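Local coordinates for extracellular solute-binding protein, family 1 (Bifidobacterium longum subsp. infantis, PDB 6FTH) that probably binds human milk oligosaccharides outside the cell and delivers them to an ABC transporter as its solute-binding component, at residues A[90-95]-A[337-342]; A[103-108]-A[134-139]. All coordinates share one frame; numbering follows the deposited sequence.

The two contacts sit side by side in one lobe, their centres about 11 Å apart, and contact 2 is nested within the long loop of sequence that contact 1 closes. The centre of contact 1 lies about 15 Å from that of the chain, the centre of contact 2 about 24 Å, so contact 2 is the more peripheral; both are partly buried. Contact 1 joins the start of helix 93-98 to strand 339-343 through a ring-carboxylate stack and water bridges. Contact 2 ties two loops together with one backbone N-H bonded to an aspartate carboxylate and one backbone-to-backbone bond. They meet where Phe91 packs on Phe103 and where Ser342 OG lies 2.7 Å from Tyr138 O, a probable hydrogen bond.

Contact 1: A[90-95]-A[337-342]; sequences AFFPAN and EADRFS
Phe92 lays one face of its ring over the side chain of Asp339. Asp339 CB stands 3.5 Å from the ring centroid and 3° off the normal, a CH-pi contact, while the carboxylate runs out past the CZ rim, CG 3.7 Å from Phe92 CZ. The two side chains run side by side in the same direction, and ring and carboxylate are stacked with planes 13° apart. Asp339 CG lies between its own backbone N and carbonyl carbon (chi1 68°), which carries the carboxylate along the ring. Its rotation is held from two other directions: Arg340 NE forms a salt bridge to OD1 from above the carboxylate plane, and His89 ND1 is hydrogen-bonded to OD2. Ala338 CB fills in beside this stack, 3.9 Å from Pro93 CD and 4.1 Å from Phe92 CD2. Alongside the stack the backbones touch through Asp339 CA and Phe91 O, a CA-H...O contact of 3.2 Å. Water does much of the polar bridging: one molecule joins Ala90 N to Asp339 O, which also share a weak direct bond, and a second donates to Phe91 O and Ser342 OG. Ser342 OG is itself hydrogen-bonded to Tyr138 O. The Phe91 ring turns off to meet Phe103 and Trp70. Phe92 is the N-cap residue of helix 93-98, its N bonded to Asn95 OD1 at 2.9 Å. On the facing segment, Arg340 and Phe341 form a classic beta bulge opposite Leu140, where the chain passes from pairing with strand 140-143 to pairing with strand 86-88, within the alpha/beta architecture of periplasmic-binding-protein-like solute receptors.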
loop_
_atom_site.group_PDB
_atom_site.type_symbol
_atom_site.label_atom_id
_atom_site.label_comp_id
_atom_site.label_asym_id
_atom_site.label_seq_id
_atom_site.Cartn_x
_atom_site.Cartn_y
_atom_site.Cartn_z
ATOM N N ALA A 90 -2.895 14.296 -6.350
ATOM C CA ALA A 90 -3.233 15.367 -5.425
ATOM C C ALA A 90 -4.481 15.086 -4.605
ATOM O O ALA A 90 -4.448 15.254 -3.373
ATOM C CB ALA A 90 -3.393 16.676 -6.213
ATOM N N PHE A 91 -5.576 14.681 -5.247
ATOM C CA PHE A 91 -6.887 14.582 -4.610
ATOM C C PHE A 91 -7.457 13.172 -4.684
ATOM O O PHE A 91 -7.542 12.570 -5.764
ATOM C CB PHE A 91 -7.869 15.568 -5.239
ATOM C CG PHE A 91 -7.403 16.992 -5.162
ATOM C CD1 PHE A 91 -7.294 17.622 -3.941
ATOM C CD2 PHE A 91 -7.104 17.704 -6.302
ATOM C CE1 PHE A 91 -6.835 18.929 -3.866
ATOM C CE2 PHE A 91 -6.662 19.011 -6.230
ATOM C CZ PHE A 91 -6.544 19.625 -5.004
ATOM N N PHE A 92 -7.845 12.657 -3.532
ATOM C CA PHE A 92 -8.533 11.387 -3.448
ATOM C C PHE A 92 -10.028 11.606 -3.571
ATOM O O PHE A 92 -10.526 12.725 -3.371
ATOM C CB PHE A 92 -8.245 10.735 -2.102
ATOM C CG PHE A 92 -6.877 10.174 -1.991
ATOM C CD1 PHE A 92 -5.821 10.966 -1.573
ATOM C CD2 PHE A 92 -6.622 8.855 -2.332
ATOM C CE1 PHE A 92 -4.541 10.444 -1.490
ATOM C CE2 PHE A 92 -5.332 8.334 -2.246
ATOM C CZ PHE A 92 -4.304 9.128 -1.833
ATOM N N PRO A 93 -10.783 10.550 -3.876
ATOM C CA PRO A 93 -12.238 10.703 -3.930
ATOM C C PRO A 93 -12.811 11.319 -2.667
ATOM O O PRO A 93 -13.697 12.172 -2.758
ATOM C CB PRO A 93 -12.720 9.265 -4.148
ATOM C CG PRO A 93 -11.592 8.622 -4.945
ATOM C CD PRO A 93 -10.336 9.231 -4.360
ATOM N N ALA A 94 -12.309 10.923 -1.496
ATOM C CA ALA A 94 -12.820 11.491 -0.248
ATOM C C ALA A 94 -12.627 13.006 -0.200
ATOM O O ALA A 94 -13.469 13.724 0.348
ATOM C CB ALA A 94 -12.131 10.832 0.947
ATOM N N ASN A 95 -11.512 13.511 -0.750
ATOM C CA ASN A 95 -11.277 14.957 -0.747
ATOM C C ASN A 95 -12.285 15.682 -1.633
ATOM O O ASN A 95 -12.829 16.723 -1.248
ATOM C CB ASN A 95 -9.862 15.276 -1.235
ATOM C CG ASN A 95 -8.775 14.626 -0.400
ATOM O OD1 ASN A 95 -7.822 14.044 -0.940
ATOM N ND2 ASN A 95 -8.888 14.735 0.919
ATOM N N GLU A 337 -4.046 3.042 -7.489
ATOM C CA GLU A 337 -4.051 4.226 -6.645
ATOM C C GLU A 337 -5.216 5.099 -7.087
ATOM O O GLU A 337 -5.584 5.113 -8.262
ATOM C CB GLU A 337 -2.717 4.998 -6.751
ATOM C CG GLU A 337 -1.501 4.206 -6.266
ATOM C CD GLU A 337 -1.495 3.990 -4.746
ATOM O OE1 GLU A 337 -2.111 4.787 -4.001
ATOM O OE2 GLU A 337 -0.864 3.011 -4.306
ATOM N N ALA A 338 -5.804 5.828 -6.137
ATOM C CA ALA A 338 -7.103 6.459 -6.354
ATOM C C ALA A 338 -7.065 7.969 -6.563
ATOM O O ALA A 338 -8.131 8.577 -6.679
ATOM C CB ALA A 338 -8.006 6.168 -5.163
ATOM N N ASP A 339 -5.885 8.584 -6.634
ATOM C CA ASP A 339 -5.751 10.034 -6.580
ATOM C C ASP A 339 -5.032 10.604 -7.798
ATOM O O ASP A 339 -4.257 11.548 -7.680
ATOM C CB ASP A 339 -4.993 10.443 -5.318
ATOM C CG ASP A 339 -3.540 10.011 -5.333
ATOM O OD1 ASP A 339 -3.210 8.936 -5.880
ATOM O OD2 ASP A 339 -2.698 10.740 -4.784
ATOM N N ARG A 340 -5.281 10.087 -8.988
ATOM C CA ARG A 340 -4.327 10.302 -10.071
ATOM C C ARG A 340 -4.754 11.275 -11.172
ATOM O O ARG A 340 -3.942 11.583 -12.051
ATOM C CB ARG A 340 -3.853 8.949 -10.601
ATOM C CG ARG A 340 -3.169 8.133 -9.507
ATOM C CD ARG A 340 -1.849 8.786 -9.101
ATOM N NE ARG A 340 -1.251 8.276 -7.872
ATOM C CZ ARG A 340 -0.336 7.316 -7.824
ATOM N NH1 ARG A 340 0.063 6.670 -8.928
ATOM N NH2 ARG A 340 0.178 6.968 -6.641
ATOM N N PHE A 341 -5.973 11.794 -11.151
ATOM C CA PHE A 341 -6.343 12.863 -12.077
ATOM C C PHE A 341 -7.639 13.508 -11.632
ATOM O O PHE A 341 -8.664 12.823 -11.518
ATOM C CB PHE A 341 -6.541 12.303 -13.497
ATOM C CG PHE A 341 -6.797 13.360 -14.551
ATOM C CD1 PHE A 341 -8.053 13.941 -14.696
ATOM C CD2 PHE A 341 -5.780 13.763 -15.406
ATOM C CE1 PHE A 341 -8.287 14.913 -15.666
ATOM C CE2 PHE A 341 -6.006 14.744 -16.374
ATOM C CZ PHE A 341 -7.258 15.326 -16.486
ATOM N N SER A 342 -7.631 14.818 -11.400
ATOM C CA SER A 342 -8.864 15.541 -11.135
ATOM C C SER A 342 -8.854 16.843 -11.924
ATOM O O SER A 342 -7.798 17.455 -12.095
ATOM C CB SER A 342 -9.048 15.850 -9.640
ATOM O OG SER A 342 -9.269 14.674 -8.863
HETATM O O HOH W 1 -5.125 14.413 -8.308
HETATM O O HOH W 2 -7.320 12.736 -8.500
#

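Contact 2: A[103-108]-A[134-139]; sequences FEDLSK and EGHMYA
Asp105 reaches across to the Met137 backbone N-H, between the side chains of His136 and Tyr138. Its CB rests 3.8 Å from Tyr138 CE1, beside the tyrosine ring. With CG anti to the backbone N (chi1 177°), the carboxylate swings over to the facing chain, and CG comes 3.9 Å from His136 CA. OD1 is gripped by three donors: Met137 N at 3.0 Å and an almost straight 173°, Ser107 N, and Ser107 OG, which arrives on the syn side. The bond from Ser107 N makes an Asx turn, leading into the 3-10 segment 106-108 and lying in the loop between helices 93-98 and 114-122. OD2 takes a salt bridge from Lys108 NZ, whose chain bends back at chi2 and chi4. Asp105 OD2 also lies 3.1 Å from His136 ND1, with carboxylate and imidazole planes 70° apart. Three donors on OD1 and the lysine ammonium on OD2 would probably favour the ionised carboxylate of Asp105. Next along, Leu106 N donates to Met137 O at 2.7 Å, and Leu106 CB packs on Met137 CE, which curls back at chi3. Farther on, Phe103 CB meets Tyr138 CD1 at 3.9 Å, and a water lies between Glu104 O and Tyr138 O.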
loop_
_atom_site.group_PDB
_atom_site.type_symbol
_atom_site.label_atom_id
_atom_site.label_comp_id
_atom_site.label_asym_id
_atom_site.label_seq_id
_atom_site.Cartn_x
_atom_site.Cartn_y
_atom_site.Cartn_z
ATOM N N PHE A 103 -14.835 20.237 -8.395
ATOM C CA PHE A 103 -14.286 19.269 -9.338
ATOM C C PHE A 103 -15.315 18.807 -10.359
ATOM O O PHE A 103 -16.485 18.600 -10.042
ATOM C CB PHE A 103 -13.722 18.041 -8.588
ATOM C CG PHE A 103 -12.556 18.377 -7.703
ATOM C CD1 PHE A 103 -11.322 18.658 -8.252
ATOM C CD2 PHE A 103 -12.704 18.445 -6.332
ATOM C CE1 PHE A 103 -10.233 18.982 -7.449
ATOM C CE2 PHE A 103 -11.625 18.759 -5.525
ATOM C CZ PHE A 103 -10.384 19.032 -6.093
ATOM N N GLU A 104 -14.848 18.621 -11.590
ATOM C CA GLU A 104 -15.672 18.052 -12.644
ATOM C C GLU A 104 -15.993 16.596 -12.330
ATOM O O GLU A 104 -15.115 15.821 -11.936
ATOM C CB GLU A 104 -14.893 18.114 -13.959
ATOM C CG GLU A 104 -15.586 17.480 -15.157
ATOM C CD GLU A 104 -16.374 18.487 -15.951
ATOM O OE1 GLU A 104 -16.587 19.612 -15.444
ATOM O OE2 GLU A 104 -16.770 18.148 -17.081
ATOM N N ASP A 105 -17.249 16.216 -12.541
ATOM C CA ASP A 105 -17.664 14.813 -12.454
ATOM C C ASP A 105 -17.255 14.148 -13.760
ATOM O O ASP A 105 -17.940 14.266 -14.779
ATOM C CB ASP A 105 -19.168 14.719 -12.227
ATOM C CG ASP A 105 -19.684 13.279 -12.192
ATOM O OD1 ASP A 105 -18.900 12.312 -12.310
ATOM O OD2 ASP A 105 -20.913 13.115 -12.072
ATOM N N LEU A 106 -16.115 13.456 -13.731
ATOM C CA LEU A 106 -15.549 12.845 -14.924
ATOM C C LEU A 106 -16.363 11.668 -15.438
ATOM O O LEU A 106 -16.164 11.255 -16.586
ATOM C CB LEU A 106 -14.119 12.390 -14.622
ATOM C CG LEU A 106 -13.160 13.518 -14.254
ATOM C CD1 LEU A 106 -11.896 12.977 -13.584
ATOM C CD2 LEU A 106 -12.807 14.319 -15.513
ATOM N N SER A 107 -17.271 11.111 -14.632
ATOM C CA SER A 107 -18.122 10.042 -15.140
ATOM C C SER A 107 -18.977 10.504 -16.314
ATOM O O SER A 107 -19.390 9.665 -17.122
ATOM C CB SER A 107 -19.040 9.516 -14.041
ATOM O OG SER A 107 -20.072 10.447 -13.753
ATOM N N LYS A 108 -19.251 11.810 -16.419
ATOM C CA LYS A 108 -20.025 12.374 -17.522
ATOM C C LYS A 108 -19.175 12.644 -18.753
ATOM O O LYS A 108 -19.732 12.992 -19.799
ATOM C CB LYS A 108 -20.660 13.708 -17.106
ATOM C CG LYS A 108 -21.601 13.634 -15.898
ATOM C CD LYS A 108 -22.770 12.703 -16.166
ATOM C CE LYS A 108 -23.782 12.726 -15.022
ATOM N NZ LYS A 108 -23.201 12.183 -13.753
ATOM N N GLU A 134 -23.583 6.830 -5.939
ATOM C CA GLU A 134 -24.409 7.661 -6.804
ATOM C C GLU A 134 -23.828 7.809 -8.205
ATOM O O GLU A 134 -24.493 8.372 -9.081
ATOM C CB GLU A 134 -24.636 9.041 -6.179
ATOM C CG GLU A 134 -25.872 9.116 -5.268
ATOM C CD GLU A 134 -27.152 8.651 -5.965
ATOM O OE1 GLU A 134 -27.473 7.444 -5.870
ATOM O OE2 GLU A 134 -27.821 9.486 -6.620
ATOM N N GLY A 135 -22.618 7.314 -8.439
ATOM C CA GLY A 135 -22.076 7.254 -9.771
ATOM C C GLY A 135 -21.155 8.394 -10.127
ATOM O O GLY A 135 -20.648 8.419 -11.256
ATOM N N HIS A 136 -20.917 9.335 -9.218
ATOM C CA HIS A 136 -19.991 10.415 -9.520
ATOM C C HIS A 136 -18.554 9.927 -9.378
ATOM O O HIS A 136 -18.243 9.071 -8.549
ATOM C CB HIS A 136 -20.203 11.607 -8.586
ATOM C CG HIS A 136 -21.605 12.123 -8.579
ATOM N ND1 HIS A 136 -22.457 11.973 -9.653
ATOM C CD2 HIS A 136 -22.315 12.765 -7.621
ATOM C CE1 HIS A 136 -23.631 12.504 -9.358
ATOM N NE2 HIS A 136 -23.570 12.996 -8.134
ATOM N N MET A 137 -17.681 10.465 -10.223
ATOM C CA MET A 137 -16.259 10.149 -10.181
ATOM C C MET A 137 -15.493 11.449 -10.373
ATOM O O MET A 137 -15.499 12.021 -11.472
ATOM C CB MET A 137 -15.885 9.144 -11.263
ATOM C CG MET A 137 -14.403 8.849 -11.329
ATOM S SD MET A 137 -14.032 7.626 -12.608
ATOM C CE MET A 137 -14.454 8.542 -14.115
ATOM N N TYR A 138 -14.805 11.883 -9.331
ATOM C CA TYR A 138 -14.050 13.133 -9.366
ATOM C C TYR A 138 -12.548 12.922 -9.471
ATOM O O TYR A 138 -11.791 13.908 -9.538
ATOM C CB TYR A 138 -14.357 13.976 -8.123
ATOM C CG TYR A 138 -15.822 14.279 -8.001
ATOM C CD1 TYR A 138 -16.419 15.215 -8.827
ATOM C CD2 TYR A 138 -16.611 13.614 -7.071
ATOM C CE1 TYR A 138 -17.766 15.492 -8.742
ATOM C CE2 TYR A 138 -17.972 13.890 -6.966
ATOM C CZ TYR A 138 -18.536 14.830 -7.811
ATOM O OH TYR A 138 -19.879 15.111 -7.727
ATOM N N ALA A 139 -12.099 11.676 -9.480
ATOM C CA ALA A 139 -10.688 11.350 -9.582
ATOM C C ALA A 139 -10.560 10.128 -10.469
ATOM O O ALA A 139 -11.439 9.259 -10.468
ATOM C CB ALA A 139 -10.093 11.018 -8.214
HETATM O O HOH W 3 -12.372 15.796 -11.479
#